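Local atomic coordinates of periplasmic beta-glucosidase (Pseudomonas aeruginosa, PDB entry 6R5T), a protein that probably hydrolyses terminal, non-reducing beta-D-glucosyl residues in the periplasm as a family 3 glycoside hydrolase, releasing beta-D-glucose. Residues Arg501-Leu506 with Leu525-Glu530; Ala382-Leu387 with Glu461-Thr466; Tyr322-Phe327 with Tyr331-Lys336; Ala60-Val65 with Ile72-Ala77; Thr86-Ser91 with Arg356-Glu361. The protein carries 1 engineered substitution. All blocks are in the same frame, centred on the assembly; numbering follows the deposited sequence.

Contact 1 (Arg501-Leu506 with Leu525-Glu530); sequences RLLKAL and LGWEQE
Two neighbouring helices on one side of the mixed sheet in the family 3 C-terminal domain meet where Lys504 and Leu503, of helix 497-508, reach Trp527, in the first turn of helix 526-531. The short helical segments run nearly parallel, at 19°, with their axes 11.6 Å apart at closest approach, and the indole fills much of the distance between them. With CG of Trp527 anti to the backbone N (chi1 179°), the ring extends toward helix 497-508. Lys504 lies over one face of it: CG sits above the six-membered part near its rim, 3.7 Å from Trp527 CZ2, and the extended chain carries CE over the pyrrole part, 4.1 Å from the centroid of that five-membered ring in a CH-pi contact. Lys504 NZ follows at 4.9 Å from the same centroid, an off-centre cation-pi contact. At the far end of the indole, Trp527 CZ3 touches Leu503 CB at 3.9 Å, while Trp527 CH2 approaches Leu503 O at 3.7 Å. Deeper in, Leu503 CD1 packs 4.1 Å from Glu528 OE2, the two side chains crossing at about a right angle. Leu503 continues inward onto Leu515 of the central strand 513-518. No hydrogen bond links the two segments; the contact rests mainly on dispersion and on the attraction of the indole face for the lysine's methylenes and, probably weakly, its ammonium charge.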
# COMPACT_ATOMS: atom_id res chain seq x y z
N ARG A 501 -4.91 24.44 -14.29
CA ARG A 501 -5.28 25.14 -15.55
C ARG A 501 -4.89 26.62 -15.40
O ARG A 501 -4.32 27.22 -16.36
CB ARG A 501 -6.77 24.97 -15.78
CG ARG A 501 -7.23 25.54 -17.11
CD ARG A 501 -8.71 25.21 -17.26
NE ARG A 501 -9.19 25.79 -18.51
CZ ARG A 501 -10.48 25.97 -18.81
NH1 ARG A 501 -11.42 25.69 -17.93
NH2 ARG A 501 -10.80 26.51 -19.97
N LEU A 502 -5.22 27.22 -14.27
CA LEU A 502 -4.84 28.62 -13.93
C LEU A 502 -3.33 28.80 -14.03
O LEU A 502 -2.82 29.76 -14.66
CB LEU A 502 -5.39 28.97 -12.53
CG LEU A 502 -4.93 30.28 -11.92
CD1 LEU A 502 -5.44 31.45 -12.76
CD2 LEU A 502 -5.41 30.37 -10.49
N LEU A 503 -2.56 27.90 -13.37
CA LEU A 503 -1.09 28.03 -13.35
C LEU A 503 -0.56 27.93 -14.78
O LEU A 503 0.35 28.70 -15.09
CB LEU A 503 -0.49 26.91 -12.50
CG LEU A 503 -0.74 27.00 -10.99
CD1 LEU A 503 0.03 25.89 -10.31
CD2 LEU A 503 -0.35 28.33 -10.41
N LYS A 504 -1.07 27.03 -15.61
CA LYS A 504 -0.54 26.87 -16.99
C LYS A 504 -0.80 28.16 -17.76
O LYS A 504 0.07 28.64 -18.52
CB LYS A 504 -1.16 25.67 -17.69
CG LYS A 504 -0.58 24.34 -17.19
CD LYS A 504 -1.24 23.09 -17.73
CE LYS A 504 -0.75 21.89 -16.95
NZ LYS A 504 -1.01 20.60 -17.64
N ALA A 505 -1.99 28.73 -17.59
CA ALA A 505 -2.33 29.99 -18.29
C ALA A 505 -1.47 31.13 -17.77
O ALA A 505 -0.98 31.96 -18.58
CB ALA A 505 -3.81 30.25 -18.16
N LEU A 506 -1.22 31.20 -16.46
CA LEU A 506 -0.37 32.27 -15.89
C LEU A 506 1.06 32.11 -16.43
O LEU A 506 1.72 33.11 -16.73
CB LEU A 506 -0.39 32.22 -14.37
CG LEU A 506 -1.70 32.65 -13.72
CD1 LEU A 506 -1.67 32.29 -12.25
CD2 LEU A 506 -1.95 34.14 -13.89
N LEU A 525 4.20 17.54 -7.66
CA LEU A 525 4.49 18.92 -8.14
C LEU A 525 5.45 18.90 -9.34
O LEU A 525 6.19 19.87 -9.51
CB LEU A 525 5.07 19.70 -6.98
CG LEU A 525 4.07 19.98 -5.85
CD1 LEU A 525 4.76 20.48 -4.61
CD2 LEU A 525 3.01 21.01 -6.31
N GLY A 526 5.40 17.86 -10.16
CA GLY A 526 6.40 17.76 -11.25
C GLY A 526 6.26 18.94 -12.21
O GLY A 526 7.31 19.47 -12.59
N TRP A 527 5.05 19.30 -12.63
CA TRP A 527 4.89 20.42 -13.61
C TRP A 527 5.39 21.70 -12.94
O TRP A 527 6.08 22.52 -13.57
CB TRP A 527 3.45 20.58 -14.08
CG TRP A 527 3.26 21.71 -15.04
CD1 TRP A 527 3.25 21.62 -16.41
CD2 TRP A 527 3.05 23.09 -14.74
NE1 TRP A 527 3.06 22.86 -16.97
CE2 TRP A 527 2.99 23.78 -15.97
CE3 TRP A 527 2.97 23.81 -13.56
CZ2 TRP A 527 2.79 25.16 -16.02
CZ3 TRP A 527 2.81 25.17 -13.61
CH2 TRP A 527 2.71 25.83 -14.83
N GLU A 528 5.02 21.87 -11.69
CA GLU A 528 5.37 23.10 -10.93
C GLU A 528 6.90 23.22 -10.79
O GLU A 528 7.47 24.31 -10.99
CB GLU A 528 4.66 23.10 -9.58
CG GLU A 528 3.15 23.17 -9.69
CD GLU A 528 2.41 21.88 -10.07
OE1 GLU A 528 3.03 20.78 -10.19
OE2 GLU A 528 1.18 21.95 -10.32
N GLN A 529 7.56 22.13 -10.44
CA GLN A 529 9.03 22.17 -10.26
C GLN A 529 9.70 22.52 -11.62
O GLN A 529 10.79 23.12 -11.62
CB GLN A 529 9.51 20.84 -9.68
CG GLN A 529 11.03 20.73 -9.56
CD GLN A 529 11.68 21.76 -8.67
OE1 GLN A 529 11.08 22.30 -7.76
NE2 GLN A 529 12.95 22.06 -8.97
N GLU A 530 9.12 22.12 -12.74
CA GLU A 530 9.70 22.41 -14.07
C GLU A 530 9.40 23.87 -14.47
O GLU A 530 10.29 24.53 -15.09
CB GLU A 530 9.15 21.43 -15.07
CG GLU A 530 9.78 21.52 -16.44
CD GLU A 530 11.30 21.45 -16.46
OE1 GLU A 530 11.89 22.16 -17.30
OE2 GLU A 530 11.91 20.66 -15.67

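Contact 2 (Ala382-Leu387 with Glu461-Thr466); sequences AVIGPL and EEALRT
Strand 382-384 and helix 461-466 run close to antiparallel, their N-to-C directions 157° apart and their axes 9.1 Å apart at closest approach, with Ala382 facing Thr466 and Ile384 facing Ala463. The methyl of Ala382 meets that of Thr466, CB to CG2, at 3.9 Å. Thr466 can offer this methyl because its hydroxyl turns back along the helix: OG1 donates to Glu462 O at 2.8 Å from above the carbonyl plane, and it sits beside the backbone N (chi1 -56°), which leaves CG2 anti to that nitrogen. Glu462 O thus accepts both this bond and the helical one from Thr466 N. Ile384 splits its two branches, CG2 lying 4.0 Å from Ala463 CB and CD1 reaching Ala463 O at 3.6 Å. Every contact across the segments is apolar or a methyl against a carbonyl. Strand 380-384 is parallel to its neighbours 423-427 and 472-478, with Leu425 and Ala427 of the former also touching Thr466, while Leu502 and Leu506 of helix 497-508 close in on Ala463 and Ile384.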
# COMPACT_ATOMS: atom_id res chain seq x y z
N ALA A 382 0.74 40.93 -8.89
CA ALA A 382 -0.58 40.26 -9.03
C ALA A 382 -0.65 39.11 -8.00
O ALA A 382 0.29 38.31 -7.93
CB ALA A 382 -0.81 39.75 -10.42
N VAL A 383 -1.69 39.11 -7.18
CA VAL A 383 -1.90 38.06 -6.14
C VAL A 383 -3.12 37.28 -6.61
O VAL A 383 -4.24 37.82 -6.67
CB VAL A 383 -2.07 38.66 -4.75
CG1 VAL A 383 -2.28 37.56 -3.73
CG2 VAL A 383 -0.91 39.56 -4.40
N ILE A 384 -2.91 36.03 -6.99
CA ILE A 384 -3.91 35.28 -7.76
C ILE A 384 -4.10 33.89 -7.15
O ILE A 384 -3.11 33.25 -6.84
CB ILE A 384 -3.52 35.20 -9.26
CG1 ILE A 384 -3.50 36.62 -9.87
CG2 ILE A 384 -4.44 34.29 -10.02
CD1 ILE A 384 -2.95 36.67 -11.26
N GLY A 385 -5.36 33.45 -7.08
CA GLY A 385 -5.67 32.06 -6.71
C GLY A 385 -6.69 31.98 -5.59
O GLY A 385 -6.87 32.94 -4.83
N PRO A 386 -7.34 30.82 -5.47
CA PRO A 386 -8.45 30.67 -4.51
C PRO A 386 -8.02 30.65 -3.05
O PRO A 386 -8.86 30.79 -2.19
CB PRO A 386 -9.10 29.35 -4.94
CG PRO A 386 -8.01 28.59 -5.65
CD PRO A 386 -7.19 29.65 -6.35
N LEU A 387 -6.74 30.50 -2.77
CA LEU A 387 -6.27 30.50 -1.37
C LEU A 387 -5.71 31.85 -0.96
O LEU A 387 -5.40 32.05 0.23
CB LEU A 387 -5.29 29.33 -1.20
CG LEU A 387 -6.01 27.99 -1.33
CD1 LEU A 387 -5.05 26.86 -1.52
CD2 LEU A 387 -6.93 27.74 -0.12
N GLU A 461 -9.87 34.53 -17.45
CA GLU A 461 -9.59 35.75 -18.26
C GLU A 461 -9.35 36.93 -17.33
O GLU A 461 -8.45 37.71 -17.57
CB GLU A 461 -10.73 36.04 -19.24
CG GLU A 461 -10.83 35.03 -20.36
CD GLU A 461 -9.92 35.26 -21.56
OE1 GLU A 461 -8.67 35.38 -21.37
OE2 GLU A 461 -10.46 35.34 -22.72
N GLU A 462 -10.06 37.01 -16.20
CA GLU A 462 -9.81 38.07 -15.20
C GLU A 462 -8.39 37.95 -14.65
O GLU A 462 -7.66 38.92 -14.54
CB GLU A 462 -10.86 38.01 -14.10
CG GLU A 462 -10.64 39.12 -13.14
CD GLU A 462 -11.46 39.09 -11.86
OE1 GLU A 462 -11.93 40.19 -11.45
OE2 GLU A 462 -11.61 37.99 -11.28
N ALA A 463 -7.99 36.74 -14.29
CA ALA A 463 -6.64 36.52 -13.74
C ALA A 463 -5.58 36.86 -14.80
O ALA A 463 -4.56 37.42 -14.43
CB ALA A 463 -6.50 35.07 -13.34
N LEU A 464 -5.81 36.52 -16.06
CA LEU A 464 -4.80 36.82 -17.12
C LEU A 464 -4.72 38.33 -17.31
O LEU A 464 -3.61 38.83 -17.38
CB LEU A 464 -5.16 36.13 -18.41
CG LEU A 464 -5.06 34.61 -18.43
CD1 LEU A 464 -5.45 34.05 -19.77
CD2 LEU A 464 -3.64 34.19 -18.05
N ARG A 465 -5.85 39.07 -17.28
CA ARG A 465 -5.75 40.54 -17.32
C ARG A 465 -4.95 41.09 -16.16
O ARG A 465 -4.21 42.05 -16.35
CB ARG A 465 -7.13 41.22 -17.23
CG ARG A 465 -7.95 41.02 -18.47
CD ARG A 465 -9.22 41.85 -18.44
NE ARG A 465 -10.16 41.43 -17.42
CZ ARG A 465 -10.45 42.13 -16.33
NH1 ARG A 465 -9.84 43.27 -16.07
NH2 ARG A 465 -11.35 41.67 -15.47
N THR A 466 -5.16 40.56 -14.95
CA THR A 466 -4.46 41.02 -13.75
C THR A 466 -2.97 40.73 -13.92
O THR A 466 -2.17 41.61 -13.67
CB THR A 466 -5.11 40.32 -12.55
OG1 THR A 466 -6.50 40.65 -12.61
CG2 THR A 466 -4.50 40.74 -11.24

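Contact 3 (Tyr322-Phe327 with Tyr331-Lys336); sequences YDLGLF and YRRLGK
The guanidinium groups of Arg332 and Arg333 approach the turn at Leu324-Leu326 in different ways: Gly325 CA lies over one face of the Arg332 group, whereas Leu324 O and Leu326 CD2 stand at the edge of the Arg333 group, near its plane. Arg333 NH1 donates to Leu324 O at 3.0 Å with an N-H...O angle of 159°, in the carbonyl plane and on a lone pair. The Arg333 chain is extended from CG to NE and crosses Leu324 at about a right angle, bringing NH2 to 3.8 Å from Leu324 CD2. Arg332 NH1 makes a weak bond to Gly325 O, 3.0 Å long but bent to 125°. Arg332 CG lies between the backbone N and the carbonyl carbon (chi1 65°), a setting that brings CD to 3.2 Å from Leu324 O, and the bend at chi3 then turns NH1 toward Gly325 O. The stronger polar partner of Arg332 lies elsewhere, at Ala166 O, which accepts from NE. Arg333 also forms a salt bridge with Asp120 through NH1 and a hydrogen bond with Ser170 O through NE, so several bonds fix its rotation. Gly325, with positive phi, forms a Schellman motif after helix 307-323, and Tyr331-Leu334 forms a type I beta turn. This chain reversal packs beside helix 55-65, where Arg59 and Gln62 touch Tyr331, with Pro73 against Leu326 and Phe327.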
# COMPACT_ATOMS: atom_id res chain seq x y z
N TYR A 322 -7.20 13.84 39.97
CA TYR A 322 -6.33 14.13 41.14
C TYR A 322 -5.09 14.91 40.63
O TYR A 322 -4.79 16.01 41.09
CB TYR A 322 -6.00 12.82 41.86
CG TYR A 322 -5.15 12.99 43.09
CD1 TYR A 322 -3.78 13.19 43.00
CD2 TYR A 322 -5.72 12.95 44.35
CE1 TYR A 322 -2.98 13.29 44.13
CE2 TYR A 322 -4.95 13.11 45.49
CZ TYR A 322 -3.58 13.28 45.37
OH TYR A 322 -2.83 13.38 46.51
N ASP A 323 -4.45 14.37 39.58
CA ASP A 323 -3.22 14.98 39.03
C ASP A 323 -3.52 16.37 38.45
O ASP A 323 -2.61 17.23 38.55
CB ASP A 323 -2.56 14.08 38.00
CG ASP A 323 -1.94 12.83 38.58
OD1 ASP A 323 -1.81 12.74 39.87
OD2 ASP A 323 -1.64 11.91 37.77
N LEU A 324 -4.71 16.57 37.91
CA LEU A 324 -5.12 17.87 37.33
C LEU A 324 -5.45 18.92 38.41
O LEU A 324 -5.69 20.07 38.07
CB LEU A 324 -6.30 17.63 36.40
CG LEU A 324 -5.86 17.09 35.04
CD1 LEU A 324 -7.04 16.54 34.29
CD2 LEU A 324 -5.21 18.21 34.26
N GLY A 325 -5.47 18.50 39.66
CA GLY A 325 -5.70 19.41 40.81
C GLY A 325 -7.17 19.59 41.10
O GLY A 325 -7.51 20.51 41.87
N LEU A 326 -8.06 18.84 40.46
CA LEU A 326 -9.50 19.13 40.48
C LEU A 326 -10.12 18.73 41.82
O LEU A 326 -11.16 19.28 42.13
CB LEU A 326 -10.18 18.49 39.27
CG LEU A 326 -9.74 19.09 37.93
CD1 LEU A 326 -10.22 18.18 36.79
CD2 LEU A 326 -10.29 20.49 37.71
N PHE A 327 -9.53 17.82 42.55
CA PHE A 327 -10.05 17.51 43.92
C PHE A 327 -9.62 18.62 44.88
O PHE A 327 -10.35 18.87 45.84
CB PHE A 327 -9.60 16.16 44.42
CG PHE A 327 -10.30 15.02 43.75
CD1 PHE A 327 -11.64 14.80 44.00
CD2 PHE A 327 -9.65 14.22 42.84
CE1 PHE A 327 -12.33 13.77 43.39
CE2 PHE A 327 -10.32 13.16 42.26
CZ PHE A 327 -11.67 12.96 42.49
N TYR A 331 -12.31 24.60 40.43
CA TYR A 331 -12.36 25.88 39.68
C TYR A 331 -10.96 26.45 39.43
O TYR A 331 -10.87 27.63 39.05
CB TYR A 331 -13.28 26.89 40.37
CG TYR A 331 -14.71 26.44 40.47
CD1 TYR A 331 -15.60 26.62 39.44
CD2 TYR A 331 -15.15 25.72 41.57
CE1 TYR A 331 -16.92 26.20 39.51
CE2 TYR A 331 -16.45 25.26 41.66
CZ TYR A 331 -17.34 25.50 40.63
OH TYR A 331 -18.63 25.06 40.69
N ARG A 332 -9.92 25.64 39.56
CA ARG A 332 -8.53 26.17 39.48
C ARG A 332 -8.22 26.75 38.09
O ARG A 332 -7.38 27.67 38.03
CB ARG A 332 -7.53 25.12 39.89
CG ARG A 332 -7.46 23.90 38.97
CD ARG A 332 -6.76 22.72 39.59
NE ARG A 332 -5.45 23.07 40.09
CZ ARG A 332 -5.11 23.28 41.37
NH1 ARG A 332 -5.97 23.07 42.35
NH2 ARG A 332 -3.89 23.63 41.68
N ARG A 333 -8.90 26.29 37.03
CA ARG A 333 -8.70 26.86 35.67
C ARG A 333 -9.85 27.80 35.30
O ARG A 333 -9.95 28.19 34.13
CB ARG A 333 -8.53 25.71 34.67
CG ARG A 333 -7.29 24.89 34.94
CD ARG A 333 -7.10 23.79 33.86
NE ARG A 333 -5.85 23.15 34.14
CZ ARG A 333 -5.63 22.21 35.07
NH1 ARG A 333 -6.63 21.60 35.68
NH2 ARG A 333 -4.41 21.81 35.27
N LEU A 334 -10.73 28.16 36.26
CA LEU A 334 -11.99 28.88 35.95
C LEU A 334 -12.06 30.24 36.66
O LEU A 334 -13.13 30.83 36.62
CB LEU A 334 -13.14 27.96 36.32
CG LEU A 334 -13.23 26.73 35.43
CD1 LEU A 334 -14.24 25.74 35.96
CD2 LEU A 334 -13.60 27.16 34.02
N GLY A 335 -10.97 30.68 37.25
CA GLY A 335 -10.87 31.95 38.01
C GLY A 335 -11.80 31.95 39.22
O GLY A 335 -12.21 30.84 39.68
N LYS A 336 -12.17 33.15 39.67
CA LYS A 336 -13.06 33.39 40.85
C LYS A 336 -14.49 33.68 40.40
O LYS A 336 -14.68 34.24 39.32
CB LYS A 336 -12.61 34.61 41.67
CG LYS A 336 -11.11 34.75 41.93
CD LYS A 336 -10.60 33.93 43.09
CE LYS A 336 -9.69 32.79 42.69
NZ LYS A 336 -8.94 32.28 43.86

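Contact 4 (Ala60-Val65 with Ile72-Ala77); sequences AMQDQV and IPLFHA
The carboxamide of Gln62 bonds to both backbone polar groups of Leu74. Gln62 OE1 accepts from Leu74 N at 2.9 Å, in the carbonyl plane and on a lone pair, while Gln62 NE2 donates to Leu74 O at 3.1 Å along a nearly straight N-H...O line of 171°. The acceptor lies in the amide plane, although the donor is tilted from the plane of the Leu74 carbonyl. Together the two bonds imitate a strand partner for Leu74 and fix the flip of the amide. They are reached because CG of Gln62 is anti to the backbone N (chi1 -156°) and the chain then bends at chi2. The amide is further hemmed in by Pro73, whose CA is 3.5 Å from Gln62 OE1. About one turn later in the helix, Val65 CG1 abuts Ile72 O at 3.3 Å, and Val65 CG2 lies 3.9 Å from Leu74 CG as the two side chains slide past each other in opposite directions. Met61, just before Gln62, meets Leu74 CD1 through CB at 3.9 Å, and the same CB comes in at the edge of the His76 ring, 3.6 Å from NE2. That nitrogen is buried here without a polar partner in the model. The contact packs helix 55-65 onto strand 75-78 within a beta-alpha-beta unit of the TIM-barrel-like N-terminal domain; Met61 also touches strand 48-50 and helix 34-42, and Ile72 touches helix 307-323.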
# COMPACT_ATOMS: atom_id res chain seq x y z
N ALA A 60 -20.47 26.53 34.30
CA ALA A 60 -21.89 26.12 34.42
C ALA A 60 -21.98 24.59 34.58
O ALA A 60 -22.76 24.09 35.43
CB ALA A 60 -22.68 26.60 33.23
N MET A 61 -21.15 23.84 33.86
CA MET A 61 -21.13 22.37 34.05
C MET A 61 -20.56 22.01 35.42
O MET A 61 -21.12 21.10 36.10
CB MET A 61 -20.23 21.73 33.02
CG MET A 61 -20.58 22.15 31.65
SD MET A 61 -21.95 21.21 31.19
CE MET A 61 -21.43 20.97 29.49
N GLN A 62 -19.42 22.58 35.78
CA GLN A 62 -18.75 22.26 37.07
C GLN A 62 -19.71 22.61 38.22
O GLN A 62 -19.73 21.90 39.26
CB GLN A 62 -17.43 23.00 37.15
CG GLN A 62 -16.40 22.38 38.08
CD GLN A 62 -15.87 21.02 37.63
OE1 GLN A 62 -16.54 20.03 37.85
NE2 GLN A 62 -14.66 20.95 37.08
N ASP A 63 -20.52 23.66 38.04
CA ASP A 63 -21.51 24.07 39.06
C ASP A 63 -22.52 22.96 39.32
O ASP A 63 -23.01 22.88 40.45
CB ASP A 63 -22.23 25.35 38.68
CG ASP A 63 -21.41 26.62 38.81
OD1 ASP A 63 -20.32 26.64 39.42
OD2 ASP A 63 -21.85 27.60 38.25
N GLN A 64 -22.87 22.15 38.32
CA GLN A 64 -23.89 21.10 38.47
C GLN A 64 -23.38 20.01 39.39
O GLN A 64 -24.21 19.29 39.98
CB GLN A 64 -24.31 20.52 37.13
CG GLN A 64 -24.80 21.58 36.16
CD GLN A 64 -25.81 22.49 36.81
OE1 GLN A 64 -26.84 22.02 37.30
NE2 GLN A 64 -25.48 23.78 36.88
N VAL A 65 -22.06 19.83 39.48
CA VAL A 65 -21.45 18.77 40.33
C VAL A 65 -21.84 18.96 41.80
O VAL A 65 -21.98 17.95 42.49
CB VAL A 65 -19.93 18.78 40.14
CG1 VAL A 65 -19.22 17.98 41.18
CG2 VAL A 65 -19.57 18.27 38.75
N ILE A 72 -17.95 14.79 42.73
CA ILE A 72 -16.66 14.51 42.02
C ILE A 72 -16.62 15.46 40.83
O ILE A 72 -17.52 15.44 40.00
CB ILE A 72 -16.57 13.03 41.60
CG1 ILE A 72 -16.56 12.10 42.82
CG2 ILE A 72 -15.35 12.83 40.73
CD1 ILE A 72 -16.68 10.66 42.48
N PRO A 73 -15.56 16.29 40.71
CA PRO A 73 -15.48 17.27 39.63
C PRO A 73 -15.31 16.61 38.25
O PRO A 73 -14.79 15.49 38.16
CB PRO A 73 -14.24 18.07 39.91
CG PRO A 73 -13.39 17.13 40.66
CD PRO A 73 -14.35 16.33 41.55
N LEU A 74 -15.82 17.30 37.26
CA LEU A 74 -15.59 16.91 35.84
C LEU A 74 -14.18 17.32 35.48
O LEU A 74 -13.64 18.26 36.06
CB LEU A 74 -16.58 17.68 34.97
CG LEU A 74 -18.04 17.36 35.24
CD1 LEU A 74 -18.90 18.45 34.66
CD2 LEU A 74 -18.42 16.00 34.69
N PHE A 75 -13.65 16.66 34.45
CA PHE A 75 -12.65 17.33 33.60
C PHE A 75 -13.27 17.66 32.24
O PHE A 75 -14.25 17.03 31.80
CB PHE A 75 -11.33 16.56 33.53
CG PHE A 75 -11.32 15.32 32.69
CD1 PHE A 75 -11.29 15.38 31.31
CD2 PHE A 75 -11.24 14.07 33.28
CE1 PHE A 75 -11.21 14.21 30.55
CE2 PHE A 75 -11.20 12.91 32.53
CZ PHE A 75 -11.18 12.97 31.16
N HIS A 76 -12.66 18.64 31.58
CA HIS A 76 -13.13 19.17 30.28
C HIS A 76 -12.01 19.05 29.26
O HIS A 76 -10.89 19.53 29.54
CB HIS A 76 -13.60 20.63 30.40
CG HIS A 76 -14.92 20.75 31.06
ND1 HIS A 76 -15.04 20.68 32.45
CD2 HIS A 76 -16.18 20.89 30.56
CE1 HIS A 76 -16.34 20.76 32.73
NE2 HIS A 76 -17.04 20.91 31.62
N ALA A 77 -12.32 18.43 28.13
CA ALA A 77 -11.33 18.18 27.07
C ALA A 77 -11.74 18.85 25.77
O ALA A 77 -12.92 19.12 25.53
CB ALA A 77 -11.12 16.69 26.93

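Contact 5 (Thr86-Ser91 with Arg356-Glu361); sequences TIFPIS and REVARE
Pro89 and Phe88 press onto one side of helix 352-362 through Val358 and Ala359. The proline ring sits on the helix backbone, its CG 3.6 Å from Ala359 CA and 3.8 Å from Ala359 CB, while Pro89 CD touches Val358 CG1 at 4.0 Å. Val358 in turn comes in at the edge of the Phe88 ring, with CB 3.8 Å from Phe88 CD1. Its CG1 is anti to the backbone N (chi1 164°), which directs that methyl between the phenyl edge and the proline. All four residues are buried, and the join is wholly apolar. It brings a loop between strand 75-78 and helix 91-95 of the N-terminal domain against a helix that precedes strand 364-368 of the C-terminal sheet. Around this first shell, Ser106 and Ile109 of helix 100-116 touch Phe88, Val102 of the same helix touches Val358, and Ala548 of helix 545-553 touches Ala359. The loop itself is held by Phe88 O, hydrogen-bonded to His82 ND1, and by Ile87, hydrogen-bonded to Thr543.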
# COMPACT_ATOMS: atom_id res chain seq x y z
N THR A 86 -5.25 31.12 19.24
CA THR A 86 -4.15 31.51 18.33
C THR A 86 -3.71 30.22 17.63
O THR A 86 -3.17 29.33 18.30
CB THR A 86 -2.98 32.17 19.02
OG1 THR A 86 -3.44 33.26 19.82
CG2 THR A 86 -1.98 32.64 18.02
N ILE A 87 -3.99 30.12 16.34
CA ILE A 87 -3.69 28.87 15.61
C ILE A 87 -2.30 28.95 15.01
O ILE A 87 -1.97 29.86 14.26
CB ILE A 87 -4.80 28.59 14.59
CG1 ILE A 87 -6.19 28.62 15.25
CG2 ILE A 87 -4.50 27.27 13.91
CD1 ILE A 87 -6.30 27.82 16.56
N PHE A 88 -1.49 27.96 15.33
CA PHE A 88 -0.16 27.75 14.77
C PHE A 88 -0.32 26.98 13.48
O PHE A 88 -1.37 26.48 13.12
CB PHE A 88 0.71 27.04 15.80
CG PHE A 88 0.96 27.87 17.03
CD1 PHE A 88 2.01 28.78 17.08
CD2 PHE A 88 0.13 27.78 18.13
CE1 PHE A 88 2.19 29.60 18.18
CE2 PHE A 88 0.31 28.59 19.24
CZ PHE A 88 1.34 29.50 19.26
N PRO A 89 0.78 26.81 12.73
CA PRO A 89 0.72 25.88 11.60
C PRO A 89 0.23 24.51 12.03
O PRO A 89 0.43 24.11 13.17
CB PRO A 89 2.18 25.77 11.13
CG PRO A 89 2.78 27.10 11.56
CD PRO A 89 2.08 27.43 12.86
N ILE A 90 -0.33 23.80 11.07
CA ILE A 90 -0.59 22.36 11.23
C ILE A 90 0.66 21.66 11.66
O ILE A 90 1.79 22.09 11.38
CB ILE A 90 -1.25 21.77 9.98
CG1 ILE A 90 -0.41 22.00 8.72
CG2 ILE A 90 -2.64 22.30 9.80
CD1 ILE A 90 -0.71 21.06 7.59
N SER A 91 0.50 20.52 12.35
CA SER A 91 1.65 19.75 12.87
C SER A 91 2.66 19.44 11.78
O SER A 91 3.84 19.45 12.06
CB SER A 91 1.19 18.50 13.58
OG SER A 91 0.44 18.87 14.72
N ARG A 356 3.31 34.14 14.67
CA ARG A 356 4.05 34.64 13.48
C ARG A 356 5.46 34.06 13.52
O ARG A 356 5.96 33.60 12.46
CB ARG A 356 4.02 36.18 13.48
CG ARG A 356 4.64 36.79 12.23
CD ARG A 356 4.37 38.28 12.24
NE ARG A 356 4.94 38.95 11.10
CZ ARG A 356 4.60 40.18 10.73
NH1 ARG A 356 3.67 40.81 11.41
NH2 ARG A 356 5.17 40.75 9.69
N GLU A 357 6.13 34.09 14.67
CA GLU A 357 7.53 33.57 14.78
C GLU A 357 7.55 32.06 14.49
O GLU A 357 8.45 31.59 13.80
CB GLU A 357 8.13 33.91 16.13
CG GLU A 357 8.37 35.42 16.19
CD GLU A 357 8.95 35.99 17.47
OE1 GLU A 357 9.00 35.29 18.47
OE2 GLU A 357 9.33 37.19 17.44
N VAL A 358 6.60 31.32 15.03
CA VAL A 358 6.57 29.86 14.82
C VAL A 358 6.28 29.59 13.35
O VAL A 358 6.93 28.72 12.74
CB VAL A 358 5.55 29.19 15.76
CG1 VAL A 358 5.22 27.79 15.30
CG2 VAL A 358 6.06 29.18 17.21
N ALA A 359 5.31 30.29 12.77
CA ALA A 359 4.90 30.01 11.37
C ALA A 359 6.03 30.32 10.39
O ALA A 359 6.21 29.55 9.43
CB ALA A 359 3.66 30.76 11.00
N ARG A 360 6.91 31.26 10.72
CA ARG A 360 8.05 31.52 9.80
C ARG A 360 8.94 30.28 9.67
O ARG A 360 9.53 30.10 8.60
CB ARG A 360 8.94 32.65 10.34
CG ARG A 360 8.39 34.06 10.25
CD ARG A 360 9.32 34.95 11.10
NE ARG A 360 8.77 36.30 11.15
CZ ARG A 360 8.96 37.20 12.10
NH1 ARG A 360 9.76 36.96 13.12
NH2 ARG A 360 8.38 38.38 11.98
N GLU A 361 9.10 29.51 10.75
CA GLU A 361 10.09 28.44 10.85
C GLU A 361 9.71 27.21 10.03
O GLU A 361 10.60 26.44 9.72
CB GLU A 361 10.32 28.04 12.30
CG GLU A 361 10.90 29.16 13.17
CD GLU A 361 12.28 29.65 12.73
OE1 GLU A 361 13.01 28.86 12.07
OE2 GLU A 361 12.59 30.84 12.98

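The five contacts form two clusters with one contact between them. Contacts 1 and 2 touch on the C-terminal domain sheet, where helix 497-508 of contact 1 packs on both segments of contact 2 and Ala505 O lies 3.5 Å from Leu464 CD2. Contacts 3 and 4, with centres about 10 Å apart, touch in the N-terminal domain: Tyr331 OH and Asp63 OD1 are 2.6 Å apart, a probable hydrogen bond. Centres of contacts 1 and 3 are about 54 Å apart, on opposite sides of the chain's centre. The centre of contact 5 lies about 27 Å from those of contacts 1 and 2. None includes a sugar-pocket residue; His76 in contact 4 has its side chain about 13 Å from bound galactose and glucose.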